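PDB 4WCT: fructosyl amine:oxygen oxidoreductase from Neosartorya fumigata, which probably catalyses the FAD-dependent oxidative deglycation of fructosyl amines (Amadori products), with molecular oxygen as the electron acceptor. Local coordinates for residues R153-G158 with N274-F279; N71-H76 with F285-D290; N207-V212 with G220-D225. One frame throughout, in Å; residues are numbered along the deposited sequence. Where two conformers were deposited one is given.

Contact 1. Residues R153-G158 with N274-F279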
loop_
_atom_site.group_PDB
_atom_site.type_symbol
_atom_site.label_atom_id
_atom_site.label_comp_id
_atom_site.label_asym_id
_atom_site.label_seq_id
_atom_site.Cartn_x
_atom_site.Cartn_y
_atom_site.Cartn_z
ATOM N N ARG A 153 11.976 21.249 15.848
ATOM C CA ARG A 153 13.148 20.619 16.442
ATOM C C ARG A 153 13.252 19.124 16.209
ATOM O O ARG A 153 14.289 18.512 16.560
ATOM C CB ARG A 153 13.215 20.893 17.936
ATOM C CG ARG A 153 13.607 22.335 18.241
ATOM C CD ARG A 153 13.721 22.617 19.733
ATOM N NE ARG A 153 14.389 23.899 19.983
ATOM C CZ ARG A 153 14.734 24.342 21.177
ATOM N NH1 ARG A 153 14.393 23.666 22.271
ATOM N NH2 ARG A 153 15.378 25.502 21.274
ATOM N N THR A 154 12.239 18.526 15.585
ATOM C CA THR A 154 12.333 17.111 15.263
ATOM C C THR A 154 13.182 16.836 14.033
ATOM O O THR A 154 13.520 15.671 13.800
ATOM C CB THR A 154 10.956 16.458 14.976
ATOM O OG1 THR A 154 10.391 17.013 13.782
ATOM C CG2 THR A 154 10.052 16.556 16.129
ATOM N N MET A 155 13.604 17.883 13.310
ATOM C CA MET A 155 14.405 17.740 12.080
ATOM C C MET A 155 15.539 18.770 12.090
ATOM O O MET A 155 15.508 19.715 12.878
ATOM C CB MET A 155 13.512 17.922 10.852
ATOM C CG MET A 155 12.457 16.834 10.761
ATOM S SD MET A 155 11.555 16.889 9.211
ATOM C CE MET A 155 10.152 15.835 9.591
ATOM N N PRO A 156 16.557 18.594 11.219
ATOM C CA PRO A 156 17.654 19.559 11.213
ATOM C C PRO A 156 17.210 20.961 10.881
ATOM O O PRO A 156 16.236 21.168 10.169
ATOM C CB PRO A 156 18.583 19.035 10.109
ATOM C CG PRO A 156 18.320 17.568 10.070
ATOM C CD PRO A 156 16.841 17.450 10.323
ATOM N N PRO A 157 18.024 21.938 11.272
ATOM C CA PRO A 157 17.676 23.309 10.932
ATOM C C PRO A 157 17.575 23.516 9.436
ATOM O O PRO A 157 18.377 22.967 8.673
ATOM C CB PRO A 157 18.824 24.133 11.500
ATOM C CG PRO A 157 19.772 23.213 12.113
ATOM C CD PRO A 157 19.204 21.832 12.147
ATOM N N GLY A 158 16.606 24.311 9.025
ATOM C CA GLY A 158 16.389 24.559 7.606
ATOM C C GLY A 158 15.337 23.677 6.970
ATOM O O GLY A 158 14.944 23.936 5.837
ATOM N N ASN A 274 17.853 11.690 7.245
ATOM C CA ASN A 274 17.495 10.974 8.453
ATOM C C ASN A 274 16.224 11.515 9.120
ATOM O O ASN A 274 16.122 11.543 10.357
ATOM C CB ASN A 274 18.646 11.030 9.460
ATOM C CG ASN A 274 18.696 9.809 10.353
ATOM O OD1 ASN A 274 18.318 8.716 9.942
ATOM N ND2 ASN A 274 19.174 9.986 11.574
ATOM N N LEU A 275 15.229 11.861 8.308
ATOM C CA LEU A 275 14.076 12.576 8.783
ATOM C C LEU A 275 12.980 11.627 9.261
ATOM O O LEU A 275 12.639 10.691 8.544
ATOM C CB LEU A 275 13.510 13.446 7.653
ATOM C CG LEU A 275 14.429 14.523 7.049
ATOM C CD1 LEU A 275 13.687 15.340 6.016
ATOM C CD2 LEU A 275 15.033 15.427 8.122
ATOM N N PRO A 276 12.409 11.882 10.439
ATOM C CA PRO A 276 11.200 11.137 10.743
ATOM C C PRO A 276 10.108 11.468 9.726
ATOM O O PRO A 276 10.063 12.584 9.182
ATOM C CB PRO A 276 10.804 11.631 12.118
ATOM C CG PRO A 276 11.397 12.986 12.217
ATOM C CD PRO A 276 12.678 12.927 11.439
ATOM N N VAL A 277 9.212 10.517 9.493
ATOM C CA VAL A 277 8.031 10.804 8.666
ATOM C C VAL A 277 7.197 11.835 9.403
ATOM O O VAL A 277 6.962 11.677 10.595
ATOM C CB VAL A 277 7.221 9.520 8.446
ATOM C CG1 VAL A 277 5.942 9.788 7.655
ATOM C CG2 VAL A 277 8.082 8.469 7.739
ATOM N N LEU A 278 6.742 12.880 8.707
ATOM C CA LEU A 278 5.803 13.810 9.313
ATOM C C LEU A 278 4.437 13.639 8.658
ATOM O O LEU A 278 4.302 13.920 7.462
ATOM C CB LEU A 278 6.284 15.235 9.116
ATOM C CG LEU A 278 5.329 16.347 9.540
ATOM C CD1 LEU A 278 5.122 16.380 11.057
ATOM C CD2 LEU A 278 5.870 17.684 9.077
ATOM N N PHE A 279 3.430 13.288 9.457
ATOM C CA PHE A 279 2.077 12.988 8.981
ATOM C C PHE A 279 1.047 13.779 9.789
ATOM O O PHE A 279 0.999 13.660 10.998
ATOM C CB PHE A 279 1.839 11.484 9.140
ATOM C CG PHE A 279 0.460 11.018 8.730
ATOM C CD1 PHE A 279 -0.200 11.568 7.643
ATOM C CD2 PHE A 279 -0.113 9.959 9.391
ATOM C CE1 PHE A 279 -1.401 11.016 7.177
ATOM C CE2 PHE A 279 -1.320 9.407 8.953
ATOM C CZ PHE A 279 -1.940 9.917 7.828
#
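M155 and L275 come closest in backbone, their CA atoms 6.1 Å apart, where an irregular loop following helix 148-152 runs at 136° to the residues that lead into strand 277-279. The side chain of M155 bridges the gap. Its CG stands anti to the carbonyl carbon (chi1 -64°) and the chain beyond is extended, which carries the sulfur and the terminal methyl lengthwise past three residues of 274-279. L275 crosses this rod at about a right angle: both its methyls meet the sulfur from one side, with CD2 at 3.9 Å from M155 SD. Nearer the backbone, M155 CG meets the ring of P276 at CD, 4.0 Å away. At the tip, M155 CE touches both P276 O (3.3 Å) and L278 CB (3.9 Å). A long, unbranched thioether suits such a place, since it can thread between bulkier groups while presenting a polarisable, weakly polar surface.

The prolines supply compact, rigid rings. P156 presses its CD against L275 CD2 at 3.5 Å, tighter than an ordinary carbon-carbon contact. P276, in turn, lays its ring against the backbone of T154, whose O lies 3.7 Å from P276 CD. The hydroxyl of T154 turns back to F151 O, so it is satisfied by the last turn of the helix before it. F286 of the neighbouring strand 284-287 touches M155, L275 and L278 and extends the apolar cluster.

Across these two segments the join is thus made mainly by van der Waals packing, with carbonyl oxygens also touched by carbon. Carbon and sulfur surfaces, largely buried, pack the 153-158 loop onto the start of a strand in the large mixed sheet, and its specificity rests on fit rather than on directional bonds.

Contact 2. Residues N71-H76 with F285-D290. With FAD (flavin-adenine dinucleotide), chain C.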
loop_
_atom_site.group_PDB
_atom_site.type_symbol
_atom_site.label_atom_id
_atom_site.label_comp_id
_atom_site.label_asym_id
_atom_site.label_seq_id
_atom_site.Cartn_x
_atom_site.Cartn_y
_atom_site.Cartn_z
ATOM N N ASN A 71 9.334 5.956 -1.577
ATOM C CA ASN A 71 9.233 5.724 -0.159
ATOM C C ASN A 71 7.820 5.368 0.246
ATOM O O ASN A 71 6.861 5.729 -0.460
ATOM C CB ASN A 71 9.754 6.909 0.642
ATOM C CG ASN A 71 9.391 8.238 0.034
ATOM O OD1 ASN A 71 8.225 8.532 -0.172
ATOM N ND2 ASN A 71 10.412 9.035 -0.294
ATOM N N LYS A 72 7.717 4.678 1.371
ATOM C CA LYS A 72 6.458 4.408 2.073
ATOM C C LYS A 72 6.772 4.410 3.573
ATOM O O LYS A 72 7.929 4.258 4.003
ATOM C CB LYS A 72 5.881 3.013 1.700
ATOM C CG LYS A 72 5.609 2.833 0.223
ATOM C CD LYS A 72 4.347 3.558 -0.228
ATOM C CE LYS A 72 3.862 3.002 -1.551
ATOM N NZ LYS A 72 2.882 3.894 -2.211
ATOM N N ILE A 73 5.725 4.567 4.363
ATOM C CA ILE A 73 5.831 4.575 5.824
ATOM C C ILE A 73 5.826 3.151 6.346
ATOM O O ILE A 73 5.032 2.332 5.898
ATOM C CB ILE A 73 4.647 5.338 6.441
ATOM C CG1 ILE A 73 4.581 6.768 5.881
ATOM C CG2 ILE A 73 4.769 5.293 7.958
ATOM C CD1 ILE A 73 3.336 7.543 6.263
ATOM N N MET A 74 6.717 2.861 7.294
ATOM C CA MET A 74 6.702 1.635 8.092
ATOM C C MET A 74 6.477 2.043 9.560
ATOM O O MET A 74 7.182 2.894 10.098
ATOM C CB MET A 74 8.045 0.888 7.961
ATOM C CG MET A 74 8.335 -0.187 9.053
ATOM S SD MET A 74 7.213 -1.560 8.980
ATOM C CE MET A 74 7.103 -2.112 10.681
ATOM N N GLU A 75 5.536 1.381 10.217
ATOM C CA GLU A 75 5.317 1.594 11.643
ATOM C C GLU A 75 4.821 0.309 12.268
ATOM O O GLU A 75 3.910 -0.347 11.746
ATOM C CB GLU A 75 4.295 2.685 11.890
ATOM C CG GLU A 75 4.248 3.025 13.388
ATOM C CD GLU A 75 3.053 3.836 13.800
ATOM O OE1 GLU A 75 2.086 3.927 13.009
ATOM O OE2 GLU A 75 3.102 4.384 14.930
ATOM N N HIS A 76 5.364 0.004 13.433
ATOM C CA HIS A 76 4.888 -1.074 14.259
ATOM C C HIS A 76 4.591 -0.533 15.674
ATOM O O HIS A 76 5.449 0.094 16.300
ATOM C CB HIS A 76 5.954 -2.166 14.369
ATOM C CG HIS A 76 5.607 -3.216 15.373
ATOM N ND1 HIS A 76 4.424 -3.921 15.314
ATOM C CD2 HIS A 76 6.189 -3.551 16.546
ATOM C CE1 HIS A 76 4.316 -4.687 16.387
ATOM N NE2 HIS A 76 5.395 -4.510 17.131
ATOM N N PHE A 285 1.494 13.974 4.283
ATOM C CA PHE A 285 2.790 13.633 4.812
ATOM C C PHE A 285 3.876 13.881 3.790
ATOM O O PHE A 285 3.613 13.959 2.600
ATOM C CB PHE A 285 2.836 12.191 5.335
ATOM C CG PHE A 285 2.472 11.130 4.318
ATOM C CD1 PHE A 285 1.192 10.586 4.316
ATOM C CD2 PHE A 285 3.425 10.587 3.485
ATOM C CE1 PHE A 285 0.853 9.562 3.428
ATOM C CE2 PHE A 285 3.085 9.579 2.589
ATOM C CZ PHE A 285 1.805 9.052 2.581
ATOM N N PHE A 286 5.119 13.939 4.262
ATOM C CA PHE A 286 6.259 13.951 3.341
ATOM C C PHE A 286 7.354 13.079 3.853
ATOM O O PHE A 286 7.411 12.797 5.055
ATOM C CB PHE A 286 6.793 15.364 3.072
ATOM C CG PHE A 286 7.844 15.836 4.052
ATOM C CD1 PHE A 286 9.192 15.749 3.729
ATOM C CD2 PHE A 286 7.489 16.439 5.218
ATOM C CE1 PHE A 286 10.152 16.256 4.590
ATOM C CE2 PHE A 286 8.437 16.925 6.104
ATOM C CZ PHE A 286 9.774 16.795 5.805
ATOM N N MET A 287 8.196 12.616 2.922
ATOM C CA MET A 287 9.365 11.834 3.301
ATOM C C MET A 287 10.631 12.429 2.709
ATOM O O MET A 287 10.610 13.250 1.809
ATOM C CB MET A 287 9.230 10.335 2.968
ATOM C CG MET A 287 8.508 9.561 4.075
ATOM S SD MET A 287 7.833 7.912 3.798
ATOM C CE MET A 287 6.334 8.280 2.892
ATOM N N GLU A 288 11.754 12.048 3.289
ATOM C CA GLU A 288 12.969 12.721 2.919
ATOM C C GLU A 288 13.315 12.504 1.440
ATOM O O GLU A 288 12.989 11.478 0.831
ATOM C CB GLU A 288 14.117 12.366 3.852
ATOM C CG GLU A 288 14.705 10.997 3.653
ATOM C CD GLU A 288 15.767 10.677 4.693
ATOM O OE1 GLU A 288 16.953 10.741 4.361
ATOM O OE2 GLU A 288 15.395 10.385 5.854
ATOM N N PRO A 289 14.038 13.443 0.863
ATOM C CA PRO A 289 14.388 13.360 -0.562
ATOM C C PRO A 289 15.142 12.080 -0.906
ATOM O O PRO A 289 15.971 11.605 -0.111
ATOM C CB PRO A 289 15.278 14.566 -0.762
ATOM C CG PRO A 289 14.822 15.532 0.303
ATOM C CD PRO A 289 14.479 14.704 1.478
ATOM N N ASP A 290 14.867 11.505 -2.079
ATOM C CA ASP A 290 15.504 10.230 -2.413
ATOM C C ASP A 290 16.971 10.421 -2.771
ATOM O O ASP A 290 17.394 11.497 -3.180
ATOM C CB ASP A 290 14.752 9.470 -3.527
ATOM C CG ASP A 290 15.097 9.960 -4.898
ATOM O OD1 ASP A 290 14.597 11.048 -5.234
ATOM O OD2 ASP A 290 15.843 9.249 -5.660
HETATM P PA FAD C . 0.616 -3.576 -6.015
HETATM O O1A FAD C . 1.916 -3.267 -5.331
HETATM O O2A FAD C . -0.193 -2.486 -6.645
HETATM O O5B FAD C . 0.941 -4.673 -7.092
HETATM C C5B FAD C . -0.107 -5.183 -7.930
HETATM C C4B FAD C . 0.541 -5.776 -9.176
HETATM O O4B FAD C . -0.473 -6.502 -9.943
HETATM C C3B FAD C . 1.157 -4.744 -10.115
HETATM O O3B FAD C . 2.541 -5.016 -10.390
HETATM C C2B FAD C . 0.306 -4.853 -11.384
HETATM O O2B FAD C . 0.972 -4.522 -12.600
HETATM C C1B FAD C . -0.192 -6.298 -11.306
HETATM N N9A FAD C . -1.430 -6.498 -12.091
HETATM C C8A FAD C . -2.455 -5.641 -12.249
HETATM N N7A FAD C . -3.378 -6.156 -13.094
HETATM C C5A FAD C . -2.948 -7.408 -13.398
HETATM C C6A FAD C . -3.414 -8.465 -14.287
HETATM N N6A FAD C . -4.566 -8.331 -14.967
HETATM N N1A FAD C . -2.627 -9.555 -14.409
HETATM C C2A FAD C . -1.486 -9.730 -13.730
HETATM N N3A FAD C . -0.982 -8.777 -12.928
HETATM C C4A FAD C . -1.673 -7.625 -12.750
HETATM N N1 FAD C . 1.293 1.254 2.504
HETATM C C2 FAD C . 2.132 1.307 3.598
HETATM O O2 FAD C . 2.365 0.250 4.182
HETATM N N3 FAD C . 2.763 2.432 3.942
HETATM C C4 FAD C . 2.506 3.610 3.335
HETATM O O4 FAD C . 3.065 4.700 3.637
HETATM C C4X FAD C . 1.610 3.635 2.192
HETATM N N5 FAD C . 1.342 4.796 1.538
HETATM C C5X FAD C . 0.699 4.729 0.332
HETATM C C6 FAD C . 0.603 5.848 -0.490
HETATM C C7 FAD C . -0.140 5.790 -1.655
HETATM C C7M FAD C . -0.167 6.976 -2.549
HETATM C C8 FAD C . -0.766 4.521 -2.048
HETATM C C8M FAD C . -1.537 4.379 -3.308
HETATM C C9 FAD C . -0.590 3.384 -1.298
HETATM C C9A FAD C . 0.074 3.451 -0.091
HETATM N N10 FAD C . 0.174 2.319 0.722
HETATM C C10 FAD C . 1.027 2.371 1.826
HETATM C "C1'" FAD C . -0.457 1.036 0.446
HETATM C "C2'" FAD C . 0.465 0.061 -0.270
HETATM O "O2'" FAD C . 1.062 0.769 -1.347
HETATM C "C3'" FAD C . -0.375 -1.115 -0.785
HETATM O "O3'" FAD C . -1.233 -1.598 0.260
HETATM C "C4'" FAD C . 0.505 -2.251 -1.316
HETATM O "O4'" FAD C . 1.547 -1.709 -2.124
HETATM C "C5'" FAD C . -0.372 -3.160 -2.168
HETATM O "O5'" FAD C . 0.422 -4.251 -2.632
HETATM P P FAD C . -0.177 -5.246 -3.743
HETATM O O1P FAD C . 0.896 -6.260 -4.069
HETATM O O2P FAD C . -1.535 -5.685 -3.251
HETATM O O3P FAD C . -0.393 -4.286 -5.011
HETATM O O HOH W 1 10.832 11.791 -1.026
HETATM O O HOH W 2 13.083 8.898 0.838
#
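N71 and M287 run alongside each other, pointing opposite ways, and around this pair the contact is mainly apolar. M287 CB lies 3.6 Å from N71 CG. The methionine bends at its last torsion (chi3 -77°), which turns CE back to I73 CG1, 3.8 Å away. I73 also sends its CD1 over the face of the F285 ring, a CH-pi contact 4.0 Å from the centroid and almost on the ring normal. A branched aliphatic chain suits this place because it can serve methionine, phenylalanine and flavin at once.

Polar links between the segments run through water. One water accepts a hydrogen bond from N71 ND2 at 2.9 Å and donates one to E288 O at 2.6 Å; a second can make the same link, so the amide spans a gap too wide for a direct bond. The carboxylate of E288 is engaged by L275 N and W178 NE1.

Here the flavin's pyrimidine ring is met by backbone atoms. I73 N donates to FAD O4 at 2.8 Å, and FAD N3 donates to I73 O at 3.0 Å, both nearly straight. K72 points the other way from I73 and lays its chain over one face of the isoalloxazine, NZ 3.5 Å from FAD C5X; its ammonium forms a salt bridge with D69. Strands 72-75 and 285-287 cross at 96°, and this two-point backbone reading of the pyrimidine edge marks the isoalloxazine pocket of an FAD-dependent oxidoreductase.

Contact 3. Residues N207-V212 with G220-D225. With FAD (flavin-adenine dinucleotide), chain C.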
loop_
_atom_site.group_PDB
_atom_site.type_symbol
_atom_site.label_atom_id
_atom_site.label_comp_id
_atom_site.label_asym_id
_atom_site.label_seq_id
_atom_site.Cartn_x
_atom_site.Cartn_y
_atom_site.Cartn_z
ATOM N N ASN A 207 -0.411 -10.193 -19.176
ATOM C CA ASN A 207 -1.641 -9.484 -18.828
ATOM C C ASN A 207 -2.783 -10.475 -18.665
ATOM O O ASN A 207 -3.390 -10.916 -19.651
ATOM C CB ASN A 207 -1.952 -8.473 -19.914
ATOM C CG ASN A 207 -3.154 -7.630 -19.589
ATOM O OD1 ASN A 207 -3.585 -7.553 -18.423
ATOM N ND2 ASN A 207 -3.673 -6.934 -20.598
ATOM N N VAL A 208 -3.087 -10.825 -17.424
ATOM C CA VAL A 208 -4.141 -11.828 -17.175
ATOM C C VAL A 208 -5.518 -11.204 -17.363
ATOM O O VAL A 208 -5.793 -10.112 -16.822
ATOM C CB VAL A 208 -4.041 -12.413 -15.759
ATOM C CG1 VAL A 208 -5.191 -13.338 -15.440
ATOM C CG2 VAL A 208 -2.727 -13.151 -15.588
ATOM N N VAL A 209 -6.341 -11.834 -18.192
ATOM C CA VAL A 209 -7.704 -11.337 -18.466
ATOM C C VAL A 209 -8.777 -12.165 -17.767
ATOM O O VAL A 209 -9.920 -11.710 -17.596
ATOM C CB VAL A 209 -7.996 -11.168 -19.986
ATOM C CG1 VAL A 209 -7.028 -10.199 -20.631
ATOM C CG2 VAL A 209 -7.996 -12.501 -20.740
ATOM N N SER A 210 -8.432 -13.374 -17.350
ATOM C CA SER A 210 -9.416 -14.295 -16.788
ATOM C C SER A 210 -8.706 -15.370 -15.974
ATOM O O SER A 210 -7.629 -15.817 -16.342
ATOM C CB SER A 210 -10.249 -14.981 -17.903
ATOM O OG SER A 210 -11.277 -15.760 -17.309
ATOM N N LEU A 211 -9.372 -15.843 -14.935
ATOM C CA LEU A 211 -9.049 -17.122 -14.335
ATOM C C LEU A 211 -9.701 -18.217 -15.182
ATOM O O LEU A 211 -10.678 -17.955 -15.889
ATOM C CB LEU A 211 -9.573 -17.214 -12.906
ATOM C CG LEU A 211 -9.041 -16.161 -11.915
ATOM C CD1 LEU A 211 -9.655 -16.358 -10.540
ATOM C CD2 LEU A 211 -7.523 -16.228 -11.840
ATOM N N VAL A 212 -9.096 -19.390 -15.143
ATOM C CA VAL A 212 -9.548 -20.548 -15.907
ATOM C C VAL A 212 -10.059 -21.623 -14.944
ATOM O O VAL A 212 -9.449 -21.908 -13.921
ATOM C CB VAL A 212 -8.417 -21.083 -16.799
ATOM C CG1 VAL A 212 -8.889 -22.271 -17.632
ATOM C CG2 VAL A 212 -7.913 -19.978 -17.702
ATOM N N GLY A 220 -5.846 -22.238 -13.479
ATOM C CA GLY A 220 -4.810 -21.344 -13.960
ATOM C C GLY A 220 -5.416 -20.063 -14.482
ATOM O O GLY A 220 -6.427 -19.611 -13.969
ATOM N N ALA A 221 -4.680 -19.407 -15.364
ATOM C CA ALA A 221 -4.965 -18.046 -15.806
ATOM C C ALA A 221 -4.790 -17.906 -17.312
ATOM O O ALA A 221 -3.922 -18.516 -17.907
ATOM C CB ALA A 221 -4.020 -17.073 -15.113
ATOM N N ARG A 222 -5.632 -17.085 -17.928
ATOM C CA ARG A 222 -5.586 -16.829 -19.362
ATOM C C ARG A 222 -5.098 -15.413 -19.568
ATOM O O ARG A 222 -5.620 -14.472 -18.939
ATOM C CB ARG A 222 -7.002 -16.947 -19.946
ATOM C CG ARG A 222 -7.074 -16.788 -21.451
ATOM C CD ARG A 222 -8.506 -16.630 -21.941
ATOM N NE ARG A 222 -8.555 -16.431 -23.385
ATOM C CZ ARG A 222 -9.024 -17.318 -24.259
ATOM N NH1 ARG A 222 -9.647 -18.409 -23.836
ATOM N NH2 ARG A 222 -9.044 -17.018 -25.547
ATOM N N THR A 223 -4.051 -15.248 -20.361
ATOM C CA THR A 223 -3.550 -13.942 -20.683
ATOM C C THR A 223 -4.107 -13.357 -21.973
ATOM O O THR A 223 -4.856 -14.039 -22.704
ATOM C CB THR A 223 -2.002 -13.941 -20.667
ATOM O OG1 THR A 223 -1.502 -15.095 -21.366
ATOM C CG2 THR A 223 -1.506 -14.021 -19.227
ATOM N N ALA A 224 -3.815 -12.083 -22.224
ATOM C CA ALA A 224 -4.476 -11.318 -23.247
ATOM C C ALA A 224 -4.095 -11.783 -24.657
ATOM O O ALA A 224 -4.659 -11.311 -25.645
ATOM C CB ALA A 224 -4.175 -9.824 -23.118
ATOM N N ASP A 225 -2.997 -12.519 -24.745
ATOM C CA ASP A 225 -2.583 -13.159 -26.001
ATOM C C ASP A 225 -3.329 -14.457 -26.285
ATOM O O ASP A 225 -3.024 -15.132 -27.272
ATOM C CB ASP A 225 -1.078 -13.462 -25.962
ATOM C CG ASP A 225 -0.681 -14.289 -24.781
ATOM O OD1 ASP A 225 -1.551 -14.660 -23.935
ATOM O OD2 ASP A 225 0.549 -14.522 -24.661
HETATM P PA FAD C . 0.616 -3.576 -6.015
HETATM O O1A FAD C . 1.916 -3.267 -5.331
HETATM O O2A FAD C . -0.193 -2.486 -6.645
HETATM O O5B FAD C . 0.941 -4.673 -7.092
HETATM C C5B FAD C . -0.107 -5.183 -7.930
HETATM C C4B FAD C . 0.541 -5.776 -9.176
HETATM O O4B FAD C . -0.473 -6.502 -9.943
HETATM C C3B FAD C . 1.157 -4.744 -10.115
HETATM O O3B FAD C . 2.541 -5.016 -10.390
HETATM C C2B FAD C . 0.306 -4.853 -11.384
HETATM O O2B FAD C . 0.972 -4.522 -12.600
HETATM C C1B FAD C . -0.192 -6.298 -11.306
HETATM N N9A FAD C . -1.430 -6.498 -12.091
HETATM C C8A FAD C . -2.455 -5.641 -12.249
HETATM N N7A FAD C . -3.378 -6.156 -13.094
HETATM C C5A FAD C . -2.948 -7.408 -13.398
HETATM C C6A FAD C . -3.414 -8.465 -14.287
HETATM N N6A FAD C . -4.566 -8.331 -14.967
HETATM N N1A FAD C . -2.627 -9.555 -14.409
HETATM C C2A FAD C . -1.486 -9.730 -13.730
HETATM N N3A FAD C . -0.982 -8.777 -12.928
HETATM C C4A FAD C . -1.673 -7.625 -12.750
HETATM N N1 FAD C . 1.293 1.254 2.504
HETATM C C2 FAD C . 2.132 1.307 3.598
HETATM O O2 FAD C . 2.365 0.250 4.182
HETATM N N3 FAD C . 2.763 2.432 3.942
HETATM C C4 FAD C . 2.506 3.610 3.335
HETATM O O4 FAD C . 3.065 4.700 3.637
HETATM C C4X FAD C . 1.610 3.635 2.192
HETATM N N5 FAD C . 1.342 4.796 1.538
HETATM C C5X FAD C . 0.699 4.729 0.332
HETATM C C6 FAD C . 0.603 5.848 -0.490
HETATM C C7 FAD C . -0.140 5.790 -1.655
HETATM C C7M FAD C . -0.167 6.976 -2.549
HETATM C C8 FAD C . -0.766 4.521 -2.048
HETATM C C8M FAD C . -1.537 4.379 -3.308
HETATM C C9 FAD C . -0.590 3.384 -1.298
HETATM C C9A FAD C . 0.074 3.451 -0.091
HETATM N N10 FAD C . 0.174 2.319 0.722
HETATM C C10 FAD C . 1.027 2.371 1.826
HETATM C "C1'" FAD C . -0.457 1.036 0.446
HETATM C "C2'" FAD C . 0.465 0.061 -0.270
HETATM O "O2'" FAD C . 1.062 0.769 -1.347
HETATM C "C3'" FAD C . -0.375 -1.115 -0.785
HETATM O "O3'" FAD C . -1.233 -1.598 0.260
HETATM C "C4'" FAD C . 0.505 -2.251 -1.316
HETATM O "O4'" FAD C . 1.547 -1.709 -2.124
HETATM C "C5'" FAD C . -0.372 -3.160 -2.168
HETATM O "O5'" FAD C . 0.422 -4.251 -2.632
HETATM P P FAD C . -0.177 -5.246 -3.743
HETATM O O1P FAD C . 0.896 -6.260 -4.069
HETATM O O2P FAD C . -1.535 -5.685 -3.251
HETATM O O3P FAD C . -0.393 -4.286 -5.011
#
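R222 O is gripped by two successive amides of the opposite strand: V209 N bonds it at 2.8 Å, nearly in line with the carbonyl, while S210 N adds a weak bond at 3.4 Å. Two residues facing one make this a classic beta bulge, and the register shifts by one between V208 and S210. Beyond it R222 N returns an almost straight bond to S210 O (2.8 Å, 178°). L211 and A221 follow as a non-hydrogen-bonded antiparallel pair.

V208 packs its CG1 on A221 CB at 3.9 Å and its CG2 on the methyl of T223. These are small or branched apolar groups, and V208 and A221 also pack against I31 and L55 of strands 28-31 and 52-56, in the sheet that probably forms the Rossmann-type FAD-binding core. L211 and A221 share one face of the hairpin; S210, V212 and R222 share the other, where V212 CG2 rests 3.9 Å from R222 CB and the arginine then extends outward, as suits a charged residue at the exposed surface. G220 adopts backbone angles that themselves call for glycine. Near the end of the hairpin arm T223 OG1 donates to D225 OD1 at 2.6 Å, on the syn side of the carboxylate, and V209 CG1 covers A224 CB.

V208 uses its backbone twice on the cofactor. FAD N6A donates a hydrogen bond to V208 O at 2.8 Å, and V208 N makes a weak bond to FAD N1A. This pair reads the adenine's amino and ring-nitrogen edge, a mode familiar in FAD-binding Rossmann folds, here provided by the start of a bulged beta hairpin.

How the contacts relate
From the N terminus, 71-76 comes first and meets 285-290, closing the longest loop, contact 2. Within it, 153-158 opens the loop that 274-279 closes as contact 1, and inside that again lies contact 3, the hairpin of strands 208-214 and 217-223 packed on strands 28-31 and 52-56; the three therefore nest without crossing. Contacts 1 and 2 are neighbours, their centres 11 Å apart, because strands 277-280 and 284-287 adjoin in the large mixed sheet; V277 CG1 packs on I73 CD1 between them. Contact 3 sits across the chain's centre, about 35 Å from contact 2 centre to centre, yet FAD connects these two, its flavin at one and its adenine at the other.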